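Local coordinates for lantibiotic dehydratase (Microbispora corallina, PDB 5EHK), which probably dehydrates serine and threonine residues of the precursor peptide of the lantibiotic NAI-107, in a tRNA-dependent reaction, at residues A172-E175 and W176-A180; A180-R183 and L184-D187. All coordinates share one frame; numbering follows the deposited sequence.

Interaction 1: A172-E175 and W176-A180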
loop_
_atom_site.group_PDB
_atom_site.type_symbol
_atom_site.label_atom_id
_atom_site.label_comp_id
_atom_site.label_asym_id
_atom_site.label_seq_id
_atom_site.Cartn_x
_atom_site.Cartn_y
_atom_site.Cartn_z
ATOM N N ALA A 172 -9.221 -7.131 45.422
ATOM C CA ALA A 172 -10.390 -6.511 44.840
ATOM C C ALA A 172 -10.158 -6.311 43.358
ATOM O O ALA A 172 -9.078 -5.913 42.959
ATOM C CB ALA A 172 -10.647 -5.179 45.521
ATOM N N ASP A 173 -11.161 -6.626 42.545
ATOM C CA ASP A 173 -11.127 -6.344 41.111
ATOM C C ASP A 173 -11.152 -4.836 40.910
ATOM O O ASP A 173 -11.954 -4.147 41.547
ATOM C CB ASP A 173 -12.316 -7.014 40.425
ATOM C CG ASP A 173 -12.607 -6.460 39.043
ATOM O OD1 ASP A 173 -11.896 -6.821 38.077
ATOM O OD2 ASP A 173 -13.599 -5.715 38.907
ATOM N N MET A 174 -10.273 -4.320 40.047
ATOM C CA MET A 174 -10.126 -2.868 39.882
ATOM C C MET A 174 -11.412 -2.176 39.449
ATOM O O MET A 174 -11.734 -1.096 39.936
ATOM C CB MET A 174 -8.997 -2.524 38.917
ATOM C CG MET A 174 -7.630 -2.598 39.539
ATOM S SD MET A 174 -7.469 -1.345 40.830
ATOM C CE MET A 174 -7.816 0.131 39.895
ATOM N N GLU A 175 -12.130 -2.801 38.527
ATOM C CA GLU A 175 -13.391 -2.264 38.073
ATOM C C GLU A 175 -14.336 -2.158 39.262
ATOM O O GLU A 175 -15.001 -1.141 39.450
ATOM C CB GLU A 175 -13.970 -3.152 36.975
ATOM C CG GLU A 175 -14.971 -2.447 36.099
ATOM C CD GLU A 175 -15.119 -3.101 34.741
ATOM O OE1 GLU A 175 -14.140 -3.727 34.289
ATOM O OE2 GLU A 175 -16.193 -2.963 34.110
ATOM N N TRP A 176 -14.361 -3.204 40.084
ATOM C CA TRP A 176 -15.178 -3.223 41.297
ATOM C C TRP A 176 -14.747 -2.126 42.278
ATOM O O TRP A 176 -15.565 -1.320 42.715
ATOM C CB TRP A 176 -15.157 -4.622 41.951
ATOM C CG TRP A 176 -15.958 -4.722 43.230
ATOM C CD1 TRP A 176 -17.308 -4.914 43.342
ATOM C CD2 TRP A 176 -15.459 -4.614 44.569
ATOM N NE1 TRP A 176 -17.674 -4.940 44.666
ATOM C CE2 TRP A 176 -16.558 -4.752 45.438
ATOM C CE3 TRP A 176 -14.191 -4.418 45.115
ATOM C CZ2 TRP A 176 -16.423 -4.700 46.821
ATOM C CZ3 TRP A 176 -14.061 -4.362 46.486
ATOM C CH2 TRP A 176 -15.170 -4.508 47.326
ATOM N N LEU A 177 -13.467 -2.103 42.624
ATOM C CA LEU A 177 -12.961 -1.120 43.573
ATOM C C LEU A 177 -13.188 0.318 43.115
ATOM O O LEU A 177 -13.477 1.194 43.929
ATOM C CB LEU A 177 -11.476 -1.340 43.851
ATOM C CG LEU A 177 -10.889 -0.328 44.831
ATOM C CD1 LEU A 177 -11.594 -0.442 46.173
ATOM C CD2 LEU A 177 -9.377 -0.528 44.979
ATOM N N LEU A 178 -13.065 0.561 41.815
ATOM C CA LEU A 178 -13.240 1.912 41.302
ATOM C C LEU A 178 -14.672 2.434 41.479
ATOM O O LEU A 178 -14.865 3.619 41.755
ATOM C CB LEU A 178 -12.751 2.027 39.847
ATOM C CG LEU A 178 -11.220 2.059 39.710
ATOM C CD1 LEU A 178 -10.768 1.800 38.280
ATOM C CD2 LEU A 178 -10.627 3.357 40.248
ATOM N N SER A 179 -15.668 1.559 41.358
ATOM C CA SER A 179 -17.055 1.949 41.657
ATOM C C SER A 179 -17.204 2.575 43.042
ATOM O O SER A 179 -17.946 3.546 43.223
ATOM C CB SER A 179 -18.035 0.787 41.479
ATOM O OG SER A 179 -18.286 0.554 40.101
ATOM N N ALA A 180 -16.493 2.013 44.011
ATOM C CA ALA A 180 -16.508 2.529 45.372
ATOM C C ALA A 180 -15.677 3.805 45.532
ATOM O O ALA A 180 -16.069 4.716 46.265
ATOM C CB ALA A 180 -16.043 1.458 46.353
#

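Interaction 2: A180-R183 and L184-D187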
loop_
_atom_site.group_PDB
_atom_site.type_symbol
_atom_site.label_atom_id
_atom_site.label_comp_id
_atom_site.label_asym_id
_atom_site.label_seq_id
_atom_site.Cartn_x
_atom_site.Cartn_y
_atom_site.Cartn_z
ATOM N N ALA A 180 -16.493 2.013 44.011
ATOM C CA ALA A 180 -16.508 2.529 45.372
ATOM C C ALA A 180 -15.677 3.805 45.532
ATOM O O ALA A 180 -16.069 4.716 46.265
ATOM C CB ALA A 180 -16.043 1.458 46.353
ATOM N N VAL A 181 -14.522 3.859 44.872
ATOM C CA VAL A 181 -13.636 5.017 44.971
ATOM C C VAL A 181 -14.364 6.253 44.461
ATOM O O VAL A 181 -14.232 7.347 45.019
ATOM C CB VAL A 181 -12.331 4.806 44.152
ATOM C CG1 VAL A 181 -11.461 6.048 44.197
ATOM C CG2 VAL A 181 -11.551 3.581 44.658
ATOM N N HIS A 182 -15.160 6.053 43.413
ATOM C CA HIS A 182 -16.012 7.098 42.848
ATOM C C HIS A 182 -16.969 7.662 43.895
ATOM O O HIS A 182 -17.150 8.876 43.988
ATOM C CB HIS A 182 -16.828 6.531 41.690
ATOM C CG HIS A 182 -16.013 6.191 40.485
ATOM N ND1 HIS A 182 -16.523 5.491 39.416
ATOM C CD2 HIS A 182 -14.717 6.453 40.185
ATOM C CE1 HIS A 182 -15.580 5.337 38.502
ATOM N NE2 HIS A 182 -14.474 5.905 38.948
ATOM N N ARG A 183 -17.562 6.776 44.695
ATOM C CA ARG A 183 -18.531 7.178 45.709
ATOM C C ARG A 183 -17.824 7.950 46.793
ATOM O O ARG A 183 -18.372 8.905 47.334
ATOM C CB ARG A 183 -19.240 5.963 46.304
ATOM C CG ARG A 183 -20.321 5.354 45.406
ATOM C CD ARG A 183 -20.707 3.951 45.867
ATOM N NE ARG A 183 -21.172 3.907 47.253
ATOM C CZ ARG A 183 -21.256 2.792 47.977
ATOM N NH1 ARG A 183 -20.882 1.629 47.458
ATOM N NH2 ARG A 183 -21.690 2.842 49.229
ATOM N N LEU A 184 -16.594 7.553 47.094
ATOM C CA LEU A 184 -15.774 8.313 48.018
ATOM C C LEU A 184 -15.372 9.685 47.424
ATOM O O LEU A 184 -15.205 10.659 48.168
ATOM C CB LEU A 184 -14.530 7.503 48.388
ATOM C CG LEU A 184 -14.705 6.308 49.334
ATOM C CD1 LEU A 184 -13.367 5.856 49.893
ATOM C CD2 LEU A 184 -15.652 6.638 50.459
ATOM N N GLU A 185 -15.274 9.773 46.091
ATOM C CA GLU A 185 -14.810 10.997 45.406
ATOM C C GLU A 185 -15.881 12.097 45.370
ATOM O O GLU A 185 -15.577 13.276 45.180
ATOM C CB GLU A 185 -14.285 10.694 43.982
ATOM C CG GLU A 185 -12.819 10.173 43.921
ATOM C CD GLU A 185 -12.359 9.704 42.518
ATOM O OE1 GLU A 185 -13.214 9.416 41.643
ATOM O OE2 GLU A 185 -11.127 9.615 42.299
ATOM N N ARG A 186 -17.135 11.700 45.558
ATOM C CA ARG A 186 -18.248 12.643 45.609
ATOM C C ARG A 186 -18.377 13.273 47.005
ATOM O O ARG A 186 -19.014 14.307 47.180
ATOM C CB ARG A 186 -19.540 11.945 45.195
ATOM C CG ARG A 186 -19.540 11.442 43.765
ATOM C CD ARG A 186 -20.799 10.639 43.474
ATOM N NE ARG A 186 -22.007 11.314 43.961
ATOM C CZ ARG A 186 -23.253 10.889 43.755
ATOM N NH1 ARG A 186 -23.479 9.780 43.053
ATOM N NH2 ARG A 186 -24.274 11.574 44.258
ATOM N N ASP A 187 -17.778 12.637 47.999
ATOM C CA ASP A 187 -17.763 13.178 49.352
ATOM C C ASP A 187 -16.823 14.385 49.440
ATOM O O ASP A 187 -15.599 14.223 49.560
ATOM C CB ASP A 187 -17.350 12.073 50.326
ATOM C CG ASP A 187 -17.364 12.512 51.784
ATOM O OD1 ASP A 187 -18.029 11.818 52.588
ATOM O OD2 ASP A 187 -16.694 13.512 52.133
#

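Interaction 1: A172-E175 and W176-A180
Asp-173 meets Trp-176 and Leu-177 where the strand 167-172 gives way to the helix 174-185, and the backbone opens the helix with i to i+4 bonds: Leu-177 N gives to Asp-173 O at 2.8 Å, nearly straight at 170°, and Leu-178 N gives to Met-174 O. The next bond, from Ser-179 N to Glu-175 O, is weak. The side chain of Asp-173 serves the first turn as well. Its OD2 accepts from Trp-176 N at 2.9 Å, and the N-H comes from above the carboxylate plane, 37° out of it. CG of Asp-173 is anti to the backbone N (chi1 163°), which turns the carboxylate to the start of the helix. The other oxygen, OD1, is bonded to Asn-581 ND2, so both ends of the carboxylate are held. The indole of Trp-176 turns its CE3-CZ3 edge toward Ala-172, whose CB lies near the ring plane, 3.6 Å from Trp-176 CZ3. The NE1 of Trp-176 bonds to the carbonyl oxygens of Thr-356 and His-360. Met-174 is bent at chi2 and chi3, and this brings its methyl to Leu-178: Met-174 CE lies 3.8 Å from Leu-178 CD1. Asp-173 is the N-cap here, and the bond from its side chain to the third residue after it is typical of aspartate at a helix N terminus.

Interaction 2: A180-R183 and L184-D187
The last turns of the helix 174-185 form this contact, in which Ala-180 and Val-181 meet Leu-184 and Glu-185 through the backbone. Leu-184 N gives to Ala-180 O at 3.0 Å with an angle of 158°. The bonding then weakens. Glu-185 N is shared between Val-181 O at 2.8 Å and His-182 O at 3.0 Å, and both bonds are weak because they are bent. Arg-186 N makes another weak bond to His-182 O. His-182 O thus receives two weak bonds. The Glu-185 and His-182 side chains run alongside each other in the same direction. The carboxylate plane is 18° from the imidazole plane, and Glu-185 OE1 comes obliquely to His-182 CD2 at 3.6 Å. With chi1 at -82°, CG of Glu-185 lies on the side of its backbone N, and the extended chain runs back along the helix, bringing OE2 to 4.1 Å from Val-181 CG1. That oxygen has stronger partners: it bonds to Thr-283 OG1, at the end of the strand 281-283, and makes a salt bridge with Arg-286. Asp-187 is the N-cap of the following helix 188-191, its OD2 accepting from Leu-190 N, while its OD1 bonds to Ser-317 N and Ser-320 OG at the start of the helix 318-339. Leu-184 packs on Leu-323 of that helix and on Val-298 and Val-302 of the helix 294-306.

From the N terminus, the chain leaves the strand 167-172 and enters the helix 174-185 at interaction 1. Interaction 2 follows on the same helix and ends at the turn before the helix 188-191. The two meet at Ala-180, the last residue of one and the first of the other, and their centres are 11 Å apart. They run in series: neither nests in the other nor crosses it, and each closes only local turns. The helices 294-306 and 318-339 pack along both. Interaction 1 adds ties to Asn-581 and to the 356-365 region. Interaction 2 adds Thr-283 and Arg-286.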